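Local coordinates for kinesin-like protein KAR3 (Saccharomyces cerevisiae, PDB 1F9V) that probably hydrolyses ATP to drive movement along microtubules, as a motor of the kinesin family, at residues V7-R12 and N330-A335; E143-L148 and T176-V181; H165-D170 and N295-Y300. The protein carries 2 engineered substitutions. One frame throughout, in Å; residues are numbered along the deposited sequence.

Interaction 1: residues V7-R12 and N330-A335. With ADP (adenosine-5'-diphosphate), chain C.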
loop_
_atom_site.group_PDB
_atom_site.type_symbol
_atom_site.label_atom_id
_atom_site.label_comp_id
_atom_site.label_asym_id
_atom_site.label_seq_id
_atom_site.Cartn_x
_atom_site.Cartn_y
_atom_site.Cartn_z
ATOM N N VAL A 7 -0.795 -2.443 -10.169
ATOM C CA VAL A 7 0.116 -1.384 -9.788
ATOM C C VAL A 7 -0.356 -0.025 -10.295
ATOM O O VAL A 7 -0.666 0.125 -11.476
ATOM C CB VAL A 7 1.524 -1.662 -10.360
ATOM C CG1 VAL A 7 2.486 -0.564 -9.940
ATOM C CG2 VAL A 7 2.011 -3.038 -9.888
ATOM N N TYR A 8 -0.431 0.946 -9.388
ATOM C CA TYR A 8 -0.817 2.317 -9.733
ATOM C C TYR A 8 0.352 3.225 -9.377
ATOM O O TYR A 8 1.058 2.990 -8.390
ATOM C CB TYR A 8 -2.014 2.809 -8.914
ATOM C CG TYR A 8 -3.343 2.146 -9.181
ATOM C CD1 TYR A 8 -3.529 1.275 -10.254
ATOM C CD2 TYR A 8 -4.429 2.403 -8.347
ATOM C CE1 TYR A 8 -4.772 0.679 -10.486
ATOM C CE2 TYR A 8 -5.666 1.817 -8.569
ATOM C CZ TYR A 8 -5.833 0.958 -9.631
ATOM O OH TYR A 8 -7.068 0.377 -9.827
ATOM N N CYS A 9 0.569 4.256 -10.183
ATOM C CA CYS A 9 1.616 5.220 -9.892
ATOM C C CYS A 9 0.900 6.545 -9.644
ATOM O O CYS A 9 -0.110 6.833 -10.293
ATOM C CB CYS A 9 2.571 5.363 -11.081
ATOM S SG CYS A 9 3.767 6.728 -10.913
ATOM N N ARG A 10 1.386 7.335 -8.693
ATOM C CA ARG A 10 0.777 8.632 -8.438
ATOM C C ARG A 10 1.824 9.717 -8.299
ATOM O O ARG A 10 2.717 9.635 -7.453
ATOM C CB ARG A 10 -0.077 8.624 -7.172
ATOM C CG ARG A 10 -0.681 10.002 -6.894
ATOM C CD ARG A 10 -1.343 10.107 -5.526
ATOM N NE ARG A 10 -2.276 11.228 -5.489
ATOM C CZ ARG A 10 -3.150 11.444 -4.513
ATOM N NH1 ARG A 10 -3.215 10.611 -3.477
ATOM N NH2 ARG A 10 -3.972 12.481 -4.577
ATOM N N ILE A 11 1.711 10.737 -9.144
ATOM C CA ILE A 11 2.627 11.868 -9.098
ATOM C C ILE A 11 1.937 12.937 -8.260
ATOM O O ILE A 11 0.839 13.383 -8.600
ATOM C CB ILE A 11 2.898 12.449 -10.515
ATOM C CG1 ILE A 11 3.450 11.353 -11.433
ATOM C CG2 ILE A 11 3.881 13.616 -10.424
ATOM C CD1 ILE A 11 3.287 11.645 -12.908
ATOM N N ARG A 12 2.553 13.332 -7.156
ATOM C CA ARG A 12 1.953 14.360 -6.319
ATOM C C ARG A 12 2.244 15.734 -6.912
ATOM O O ARG A 12 3.138 15.883 -7.745
ATOM C CB ARG A 12 2.535 14.306 -4.905
ATOM C CG ARG A 12 4.014 14.671 -4.817
ATOM C CD ARG A 12 4.382 15.205 -3.433
ATOM N NE ARG A 12 5.825 15.281 -3.203
ATOM C CZ ARG A 12 6.617 16.236 -3.686
ATOM N NH1 ARG A 12 6.106 17.209 -4.436
ATOM N NH2 ARG A 12 7.918 16.226 -3.414
ATOM N N ASN A 330 14.113 5.146 -9.417
ATOM C CA ASN A 330 14.277 3.953 -8.587
ATOM C C ASN A 330 12.891 3.389 -8.256
ATOM O O ASN A 330 12.649 2.189 -8.395
ATOM C CB ASN A 330 15.013 4.298 -7.290
ATOM C CG ASN A 330 16.519 4.431 -7.484
ATOM O OD1 ASN A 330 17.083 3.944 -8.469
ATOM N ND2 ASN A 330 17.175 5.089 -6.540
ATOM N N SER A 331 11.983 4.267 -7.837
ATOM C CA SER A 331 10.622 3.866 -7.484
ATOM C C SER A 331 9.863 3.257 -8.662
ATOM O O SER A 331 9.124 2.285 -8.498
ATOM C CB SER A 331 9.836 5.066 -6.941
ATOM O OG SER A 331 10.324 5.477 -5.677
ATOM N N LEU A 332 10.038 3.828 -9.850
ATOM C CA LEU A 332 9.353 3.319 -11.030
ATOM C C LEU A 332 9.924 1.969 -11.430
ATOM O O LEU A 332 9.212 1.118 -11.969
ATOM C CB LEU A 332 9.466 4.321 -12.190
ATOM C CG LEU A 332 8.640 5.600 -11.980
ATOM C CD1 LEU A 332 8.987 6.634 -13.047
ATOM C CD2 LEU A 332 7.156 5.261 -12.030
ATOM N N ARG A 333 11.209 1.762 -11.164
ATOM C CA ARG A 333 11.812 0.478 -11.483
ATOM C C ARG A 333 11.257 -0.569 -10.500
ATOM O O ARG A 333 11.017 -1.719 -10.879
ATOM C CB ARG A 333 13.334 0.570 -11.402
ATOM C CG ARG A 333 13.985 0.824 -12.762
ATOM C CD ARG A 333 15.500 0.961 -12.653
ATOM N NE ARG A 333 15.946 2.188 -13.299
ATOM C CZ ARG A 333 16.546 3.193 -12.670
ATOM N NH1 ARG A 333 16.783 3.124 -11.369
ATOM N NH2 ARG A 333 16.881 4.281 -13.341
ATOM N N PHE A 334 11.040 -0.169 -9.249
ATOM C CA PHE A 334 10.464 -1.095 -8.272
ATOM C C PHE A 334 9.033 -1.418 -8.723
ATOM O O PHE A 334 8.621 -2.580 -8.745
ATOM C CB PHE A 334 10.432 -0.469 -6.874
ATOM C CG PHE A 334 9.766 -1.342 -5.832
ATOM C CD1 PHE A 334 8.398 -1.251 -5.601
ATOM C CD2 PHE A 334 10.508 -2.260 -5.092
ATOM C CE1 PHE A 334 7.776 -2.064 -4.646
ATOM C CE2 PHE A 334 9.892 -3.073 -4.136
ATOM C CZ PHE A 334 8.531 -2.973 -3.917
ATOM N N ALA A 335 8.280 -0.380 -9.084
ATOM C CA ALA A 335 6.904 -0.551 -9.546
ATOM C C ALA A 335 6.831 -1.523 -10.715
ATOM O O ALA A 335 5.931 -2.360 -10.776
ATOM C CB ALA A 335 6.323 0.794 -9.956
HETATM P PB ADP C . 5.645 10.642 2.492
HETATM O O1B ADP C . 5.820 9.832 1.259
HETATM O O2B ADP C . 4.573 9.953 3.470
HETATM O O3B ADP C . 6.940 10.880 3.177
HETATM P PA ADP C . 3.796 12.846 2.766
HETATM O O1A ADP C . 2.518 12.242 2.391
HETATM O O2A ADP C . 3.911 12.876 4.223
HETATM O O3A ADP C . 4.982 12.024 2.128
HETATM O "O5'" ADP C . 3.887 14.339 2.248
HETATM C "C5'" ADP C . 4.868 14.933 1.395
HETATM C "C4'" ADP C . 4.401 16.413 1.254
HETATM O "O4'" ADP C . 3.674 16.486 0.022
HETATM C "C3'" ADP C . 3.395 16.848 2.338
HETATM O "O3'" ADP C . 3.566 18.222 2.726
HETATM C "C2'" ADP C . 2.025 16.619 1.722
HETATM O "O2'" ADP C . 0.986 17.413 2.319
HETATM C "C1'" ADP C . 2.294 16.864 0.244
HETATM N N9 ADP C . 1.464 16.000 -0.651
HETATM C C8 ADP C . 1.732 14.707 -0.920
HETATM N N7 ADP C . 0.835 14.238 -1.764
HETATM C C5 ADP C . -0.010 15.195 -2.051
HETATM C C6 ADP C . -1.128 15.308 -2.863
HETATM N N6 ADP C . -1.545 14.255 -3.572
HETATM N N1 ADP C . -1.808 16.494 -2.936
HETATM C C2 ADP C . -1.417 17.580 -2.237
HETATM N N3 ADP C . -0.327 17.488 -1.449
HETATM C C4 ADP C . 0.390 16.339 -1.329
#

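Interaction 2: residues E143-L148 and T176-V181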
loop_
_atom_site.group_PDB
_atom_site.type_symbol
_atom_site.label_atom_id
_atom_site.label_comp_id
_atom_site.label_asym_id
_atom_site.label_seq_id
_atom_site.Cartn_x
_atom_site.Cartn_y
_atom_site.Cartn_z
ATOM N N GLU A 143 12.112 -4.545 11.962
ATOM C CA GLU A 143 11.533 -5.886 11.966
ATOM C C GLU A 143 10.814 -6.292 13.255
ATOM O O GLU A 143 10.588 -7.481 13.497
ATOM C CB GLU A 143 12.613 -6.921 11.605
ATOM C CG GLU A 143 13.156 -6.783 10.171
ATOM C CD GLU A 143 12.074 -6.909 9.096
ATOM O OE1 GLU A 143 11.849 -8.034 8.598
ATOM O OE2 GLU A 143 11.447 -5.883 8.744
ATOM N N ASN A 144 10.446 -5.306 14.069
ATOM C CA ASN A 144 9.719 -5.550 15.314
ATOM C C ASN A 144 8.337 -4.915 15.197
ATOM O O ASN A 144 8.202 -3.811 14.677
ATOM C CB ASN A 144 10.443 -4.924 16.506
ATOM C CG ASN A 144 11.746 -5.627 16.836
ATOM O OD1 ASN A 144 12.737 -4.985 17.177
ATOM N ND2 ASN A 144 11.751 -6.946 16.736
ATOM N N ILE A 145 7.316 -5.613 15.685
ATOM C CA ILE A 145 5.954 -5.103 15.637
ATOM C C ILE A 145 5.685 -4.235 16.858
ATOM O O ILE A 145 6.057 -4.587 17.979
ATOM C CB ILE A 145 4.926 -6.262 15.607
ATOM C CG1 ILE A 145 4.983 -6.967 14.250
ATOM C CG2 ILE A 145 3.517 -5.728 15.891
ATOM C CD1 ILE A 145 4.160 -8.249 14.172
ATOM N N VAL A 146 5.054 -3.088 16.626
ATOM C CA VAL A 146 4.693 -2.158 17.684
ATOM C C VAL A 146 3.200 -1.870 17.547
ATOM O O VAL A 146 2.705 -1.644 16.448
ATOM C CB VAL A 146 5.471 -0.821 17.568
ATOM C CG1 VAL A 146 4.939 0.179 18.579
ATOM C CG2 VAL A 146 6.952 -1.058 17.795
ATOM N N ASP A 147 2.488 -1.901 18.667
ATOM C CA ASP A 147 1.056 -1.643 18.682
ATOM C C ASP A 147 0.861 -0.137 18.863
ATOM O O ASP A 147 1.164 0.409 19.923
ATOM C CB ASP A 147 0.414 -2.413 19.842
ATOM C CG ASP A 147 -1.078 -2.168 19.964
ATOM O OD1 ASP A 147 -1.671 -1.518 19.077
ATOM O OD2 ASP A 147 -1.666 -2.638 20.966
ATOM N N LEU A 148 0.365 0.526 17.820
ATOM C CA LEU A 148 0.160 1.976 17.862
ATOM C C LEU A 148 -1.053 2.379 18.683
ATOM O O LEU A 148 -1.195 3.545 19.059
ATOM C CB LEU A 148 0.027 2.536 16.436
ATOM C CG LEU A 148 1.169 2.251 15.453
ATOM C CD1 LEU A 148 0.860 2.872 14.091
ATOM C CD2 LEU A 148 2.468 2.807 16.003
ATOM N N THR A 176 -4.659 -14.659 10.359
ATOM C CA THR A 176 -3.513 -14.332 11.185
ATOM C C THR A 176 -3.870 -13.303 12.236
ATOM O O THR A 176 -4.637 -12.378 11.968
ATOM C CB THR A 176 -2.383 -13.750 10.302
ATOM O OG1 THR A 176 -2.059 -14.691 9.275
ATOM C CG2 THR A 176 -1.144 -13.427 11.131
ATOM N N THR A 177 -3.314 -13.473 13.430
ATOM C CA THR A 177 -3.528 -12.536 14.520
ATOM C C THR A 177 -2.170 -12.313 15.160
ATOM O O THR A 177 -1.228 -13.071 14.909
ATOM C CB THR A 177 -4.507 -13.087 15.591
ATOM O OG1 THR A 177 -3.920 -14.209 16.256
ATOM C CG2 THR A 177 -5.809 -13.517 14.949
ATOM N N ILE A 178 -2.065 -11.262 15.960
ATOM C CA ILE A 178 -0.821 -10.939 16.645
ATOM C C ILE A 178 -1.144 -10.829 18.121
ATOM O O ILE A 178 -2.050 -10.098 18.506
ATOM C CB ILE A 178 -0.232 -9.588 16.174
ATOM C CG1 ILE A 178 -0.141 -9.550 14.643
ATOM C CG2 ILE A 178 1.144 -9.379 16.797
ATOM C CD1 ILE A 178 -0.041 -8.135 14.086
ATOM N N THR A 179 -0.399 -11.546 18.949
ATOM C CA THR A 179 -0.658 -11.525 20.381
ATOM C C THR A 179 -0.378 -10.176 21.032
ATOM O O THR A 179 0.553 -9.456 20.651
ATOM C CB THR A 179 0.165 -12.600 21.104
ATOM O OG1 THR A 179 1.552 -12.275 21.018
ATOM C CG2 THR A 179 -0.066 -13.953 20.476
ATOM N N ASN A 180 -1.216 -9.844 22.010
ATOM C CA ASN A 180 -1.100 -8.610 22.772
ATOM C C ASN A 180 -1.164 -7.326 21.956
ATOM O O ASN A 180 -0.521 -6.337 22.300
ATOM C CB ASN A 180 0.187 -8.643 23.594
ATOM C CG ASN A 180 0.245 -9.847 24.515
ATOM O OD1 ASN A 180 -0.717 -10.138 25.234
ATOM N ND2 ASN A 180 1.367 -10.560 24.491
ATOM N N VAL A 181 -1.943 -7.348 20.877
ATOM C CA VAL A 181 -2.111 -6.175 20.032
ATOM C C VAL A 181 -3.550 -5.722 20.160
ATOM O O VAL A 181 -4.476 -6.495 19.924
ATOM C CB VAL A 181 -1.823 -6.478 18.552
ATOM C CG1 VAL A 181 -2.384 -5.352 17.674
ATOM C CG2 VAL A 181 -0.319 -6.635 18.340
HETATM O O HOH W 1 -0.531 -3.686 23.134
#

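Interaction 3: residues H165-D170 and N295-Y300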
loop_
_atom_site.group_PDB
_atom_site.type_symbol
_atom_site.label_atom_id
_atom_site.label_comp_id
_atom_site.label_asym_id
_atom_site.label_seq_id
_atom_site.Cartn_x
_atom_site.Cartn_y
_atom_site.Cartn_z
ATOM N N HIS A 165 4.787 -9.566 21.118
ATOM C CA HIS A 165 3.872 -9.653 19.994
ATOM C C HIS A 165 4.288 -10.783 19.075
ATOM O O HIS A 165 5.236 -10.643 18.312
ATOM C CB HIS A 165 3.869 -8.345 19.204
ATOM C CG HIS A 165 3.422 -7.161 19.996
ATOM N ND1 HIS A 165 2.212 -7.120 20.658
ATOM C CD2 HIS A 165 4.020 -5.969 20.235
ATOM C CE1 HIS A 165 2.086 -5.956 21.267
ATOM N NE2 HIS A 165 3.170 -5.239 21.026
ATOM N N GLU A 166 3.584 -11.906 19.157
ATOM C CA GLU A 166 3.890 -13.050 18.310
ATOM C C GLU A 166 2.841 -13.211 17.225
ATOM O O GLU A 166 1.649 -13.047 17.476
ATOM C CB GLU A 166 3.950 -14.345 19.134
ATOM C CG GLU A 166 5.111 -14.413 20.094
ATOM C CD GLU A 166 5.278 -15.795 20.699
ATOM O OE1 GLU A 166 4.343 -16.614 20.603
ATOM O OE2 GLU A 166 6.349 -16.058 21.272
ATOM N N ILE A 167 3.295 -13.539 16.023
ATOM C CA ILE A 167 2.407 -13.764 14.901
ATOM C C ILE A 167 1.833 -15.178 15.013
ATOM O O ILE A 167 2.576 -16.150 15.171
ATOM C CB ILE A 167 3.162 -13.630 13.563
ATOM C CG1 ILE A 167 3.527 -12.163 13.322
ATOM C CG2 ILE A 167 2.314 -14.156 12.425
ATOM C CD1 ILE A 167 4.384 -11.936 12.073
ATOM N N ARG A 168 0.508 -15.281 14.935
ATOM C CA ARG A 168 -0.179 -16.562 15.028
ATOM C C ARG A 168 -0.951 -16.842 13.757
ATOM O O ARG A 168 -2.021 -16.277 13.533
ATOM C CB ARG A 168 -1.155 -16.571 16.207
ATOM C CG ARG A 168 -0.505 -16.420 17.561
ATOM C CD ARG A 168 -0.407 -17.752 18.287
ATOM N NE ARG A 168 -0.068 -17.563 19.696
ATOM C CZ ARG A 168 1.176 -17.451 20.159
ATOM N NH1 ARG A 168 2.201 -17.512 19.322
ATOM N NH2 ARG A 168 1.397 -17.256 21.454
ATOM N N HIS A 169 -0.404 -17.706 12.918
ATOM C CA HIS A 169 -1.063 -18.079 11.682
ATOM C C HIS A 169 -1.945 -19.295 11.955
ATOM O O HIS A 169 -1.471 -20.307 12.479
ATOM C CB HIS A 169 -0.039 -18.450 10.614
ATOM C CG HIS A 169 0.758 -17.295 10.102
ATOM N ND1 HIS A 169 0.175 -16.139 9.624
ATOM C CD2 HIS A 169 2.094 -17.133 9.952
ATOM C CE1 HIS A 169 1.118 -15.315 9.200
ATOM N NE2 HIS A 169 2.292 -15.896 9.388
ATOM N N ASP A 170 -3.223 -19.184 11.610
ATOM C CA ASP A 170 -4.176 -20.278 11.771
ATOM C C ASP A 170 -4.312 -20.904 10.389
ATOM O O ASP A 170 -5.089 -20.437 9.559
ATOM C CB ASP A 170 -5.531 -19.741 12.238
ATOM C CG ASP A 170 -6.503 -20.847 12.641
ATOM O OD1 ASP A 170 -7.362 -20.587 13.510
ATOM O OD2 ASP A 170 -6.417 -21.969 12.096
ATOM N N ASN A 295 11.149 -14.299 4.902
ATOM C CA ASN A 295 12.349 -13.469 4.916
ATOM C C ASN A 295 12.171 -12.065 5.484
ATOM O O ASN A 295 13.145 -11.335 5.643
ATOM C CB ASN A 295 12.952 -13.390 3.511
ATOM C CG ASN A 295 13.735 -14.638 3.148
ATOM O OD1 ASN A 295 14.461 -14.661 2.154
ATOM N ND2 ASN A 295 13.593 -15.687 3.956
ATOM N N SER A 296 10.939 -11.671 5.781
ATOM C CA SER A 296 10.711 -10.359 6.371
ATOM C C SER A 296 9.457 -10.407 7.239
ATOM O O SER A 296 8.555 -11.216 7.012
ATOM C CB SER A 296 10.585 -9.274 5.291
ATOM O OG SER A 296 9.276 -9.206 4.762
ATOM N N LYS A 297 9.415 -9.544 8.242
ATOM C CA LYS A 297 8.287 -9.508 9.158
ATOM C C LYS A 297 6.994 -9.133 8.437
ATOM O O LYS A 297 5.961 -9.757 8.647
ATOM C CB LYS A 297 8.566 -8.514 10.290
ATOM C CG LYS A 297 7.553 -8.545 11.412
ATOM C CD LYS A 297 7.551 -9.895 12.115
ATOM C CE LYS A 297 8.342 -9.831 13.399
ATOM N NZ LYS A 297 8.110 -11.030 14.249
ATOM N N LEU A 298 7.056 -8.126 7.571
ATOM C CA LEU A 298 5.869 -7.682 6.847
ATOM C C LEU A 298 5.253 -8.740 5.943
ATOM O O LEU A 298 4.044 -8.947 5.977
ATOM C CB LEU A 298 6.190 -6.444 6.004
ATOM C CG LEU A 298 5.007 -5.866 5.211
ATOM C CD1 LEU A 298 3.994 -5.233 6.158
ATOM C CD2 LEU A 298 5.531 -4.834 4.212
ATOM N N THR A 299 6.071 -9.400 5.126
ATOM C CA THR A 299 5.546 -10.413 4.222
ATOM C C THR A 299 5.078 -11.650 4.986
ATOM O O THR A 299 4.112 -12.301 4.590
ATOM C CB THR A 299 6.585 -10.831 3.135
ATOM O OG1 THR A 299 7.815 -11.233 3.753
ATOM C CG2 THR A 299 6.860 -9.660 2.186
ATOM N N TYR A 300 5.761 -11.969 6.082
ATOM C CA TYR A 300 5.372 -13.127 6.879
ATOM C C TYR A 300 4.020 -12.856 7.534
ATOM O O TYR A 300 3.123 -13.698 7.515
ATOM C CB TYR A 300 6.428 -13.408 7.942
ATOM C CG TYR A 300 6.120 -14.632 8.762
ATOM C CD1 TYR A 300 5.863 -15.859 8.152
ATOM C CD2 TYR A 300 6.053 -14.557 10.149
ATOM C CE1 TYR A 300 5.533 -16.991 8.917
ATOM C CE2 TYR A 300 5.727 -15.672 10.918
ATOM C CZ TYR A 300 5.469 -16.880 10.297
ATOM O OH TYR A 300 5.113 -17.966 11.063
HETATM O O HOH W 2 6.300 -10.637 15.989
HETATM O O HOH W 3 4.689 -17.416 13.655
#

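Interaction 1: residues V7-R12 and N330-A335
Strand residues Val-7 to Ile-11 run past helix 325-338 at side-chain packing distance, the nearest backbone points being CA of Val-7 and CA of Ala-335, 6.8 Å apart. Strand alternation turns Val-7 and Cys-9 toward the helix, whereas Tyr-8 points away; it belongs to the pocket of a second bound ADP. With CG1 of Val-7 anti to its own N (chi1 -179°), that methyl reaches CB of Ala-335 at 4.1 Å. One turn earlier on the helix, Leu-332 sends CD2 to within 3.9 Å of SG of Cys-9. Phe-56 adjoins both Val-7 and Ala-335, and Met-40 both Cys-9 and Leu-332, so the three-stranded antiparallel sheet 24-28/38-44/51-56 shares this apolar layer. In this kinesin motor domain helix 325-338, the last of the chain, thus packs against strand 4-11 of the central sheet.

Farther along the strand the chemistry becomes polar. Arg-10, extended from CG to NE, lays one guanidinium face against the adenine amino group: N6 of ADP is 3.2 Å from NH2 of Arg-10. Its NH1 is hydrogen-bonded to Asn-66 and Thr-101 and its NH2 to the Asp-64 carbonyl, which fixes the rotation of the plane. A leucine here would probably leave Asn-66 and Thr-101 without a shared donor and the adenine amino group without its flat charged neighbour. Beside it, CB of Arg-12 approaches N7 of ADP at 3.6 Å, and its CD approaches C8 at 3.7 Å. Segment 7-12 therefore packs hydrocarbon and sulfur on the helix through Val-7 and Cys-9, while Arg-10 and, just past the strand, Arg-12 line the base.

Interaction 2: residues E143-L148 and T176-V181
OD2 of Asp-147 is gripped twice: water 1 donates to it at 2.7 Å, and the amide of Thr-182, just beyond the second segment, also bonds to it. The same water donates to O of Asn-180 at 2.8 Å, so a single molecule spans from the strand to the turn. OD1 of Asp-147 takes the amide of Leu-149, leaving both carboxylate oxygens engaged and the group's rotation fixed. CG of Asp-147, anti to the backbone N (chi1 178°), brings the carboxylate obliquely across Val-181, where CG and Val-181 CG1 lie 4.1 Å apart and OD2 stands 3.7 Å from Val-181 CA.

The turn is a type II beta turn, Ile-178 to Val-181, with Asn-180 at its third position (phi 59°). It leaves strand 175-178, the second strand of a hairpin whose first is 167-170. Strand 144-147 pairs instead with 130-141 in the central sheet, so the contact joins the hairpin to that sheet. In kinesins this region generally belongs to the microtubule-binding side of the motor.

Nearer the start of strand 144-147 the packing is apolar: Ile-145 and Ile-178 meet tip to tip, CD1 to CG2 at 4.2 Å. Leu-301 of helix 297-306 and Ile-138 of strand 130-141 both touch Ile-178.

Interaction 3: residues H165-D170 and N295-Y300
Aromatic contact dominates between His-169 and Tyr-300. The imidazole stands edge-on over a face of the phenol in a T-shaped stack, with ring centroids 4.5 Å apart and planes at 89°. NE2 of His-169 is 3.4 Å from CZ of Tyr-300; it also lies 3.0 Å from the backbone O of Tyr-300, which sits at the rim of the imidazole near its plane. The phenol is carried there by its first torsion, which sets CG opposite the backbone N (chi1 -177°). On the far edge of the imidazole, ND1 is hydrogen-bonded to Thr-176, which sets the ring's turn. Tyr-304, one helical turn on, adds a second edge-to-face partner.

Apolar contact comes from Ile-167. Its CD1 lies 3.7 Å from CD2 of Tyr-300 and 3.8 Å from CD of Lys-297, whose chain bends at chi2 and chi3. The branch CG2 of Ile-167 rests over a face of the His-169 ring, so this isoleucine packs on both partners of the stack.

Water joins the polar ends. Water 2 donates to O of His-165 and accepts from Lys-297 NZ at 2.5 Å, an unusually short separation. Water 3 donates to the carbonyl of Ile-167 and lies 2.7 Å from OH of Tyr-300, in the plane of its ring.

Ionic contact remains within the strand segment. NH1 of Arg-168 donates to OE1 of Glu-166 at 2.7 Å, N-H...O angle 151°, reaching the anti lone pair from near its guanidinium plane.

The T-shaped stack and the packing of Ile-167 thus seat the hairpin directly on the first turn of helix 297-306, and the two waters add polar bridges beside them. That helix in kinesins is generally part of the microtubule-binding side.

Overall arrangement
Interactions 2 and 3 form one continuous patch, with centres about 9 Å apart, because hairpin 167-170/175-178 contributes one strand to each. They are stitched by a probable hydrogen bond from N of Glu-166 to OG1 of Thr-179 at 2.8 Å, and by packing of CD2 of His-165 on O of Ile-145 at 3.3 Å. Interaction 1 lies across the chain's centre, its own centre about 29 Å from that of interaction 2 and about 26 Å from that of interaction 3; the nearest atoms are about 13 and 9 Å away. Only interaction 1 supplies residues to the two ADP pockets, whereas strand 144-147 of interaction 2 belongs to the same central sheet as strand 4-11.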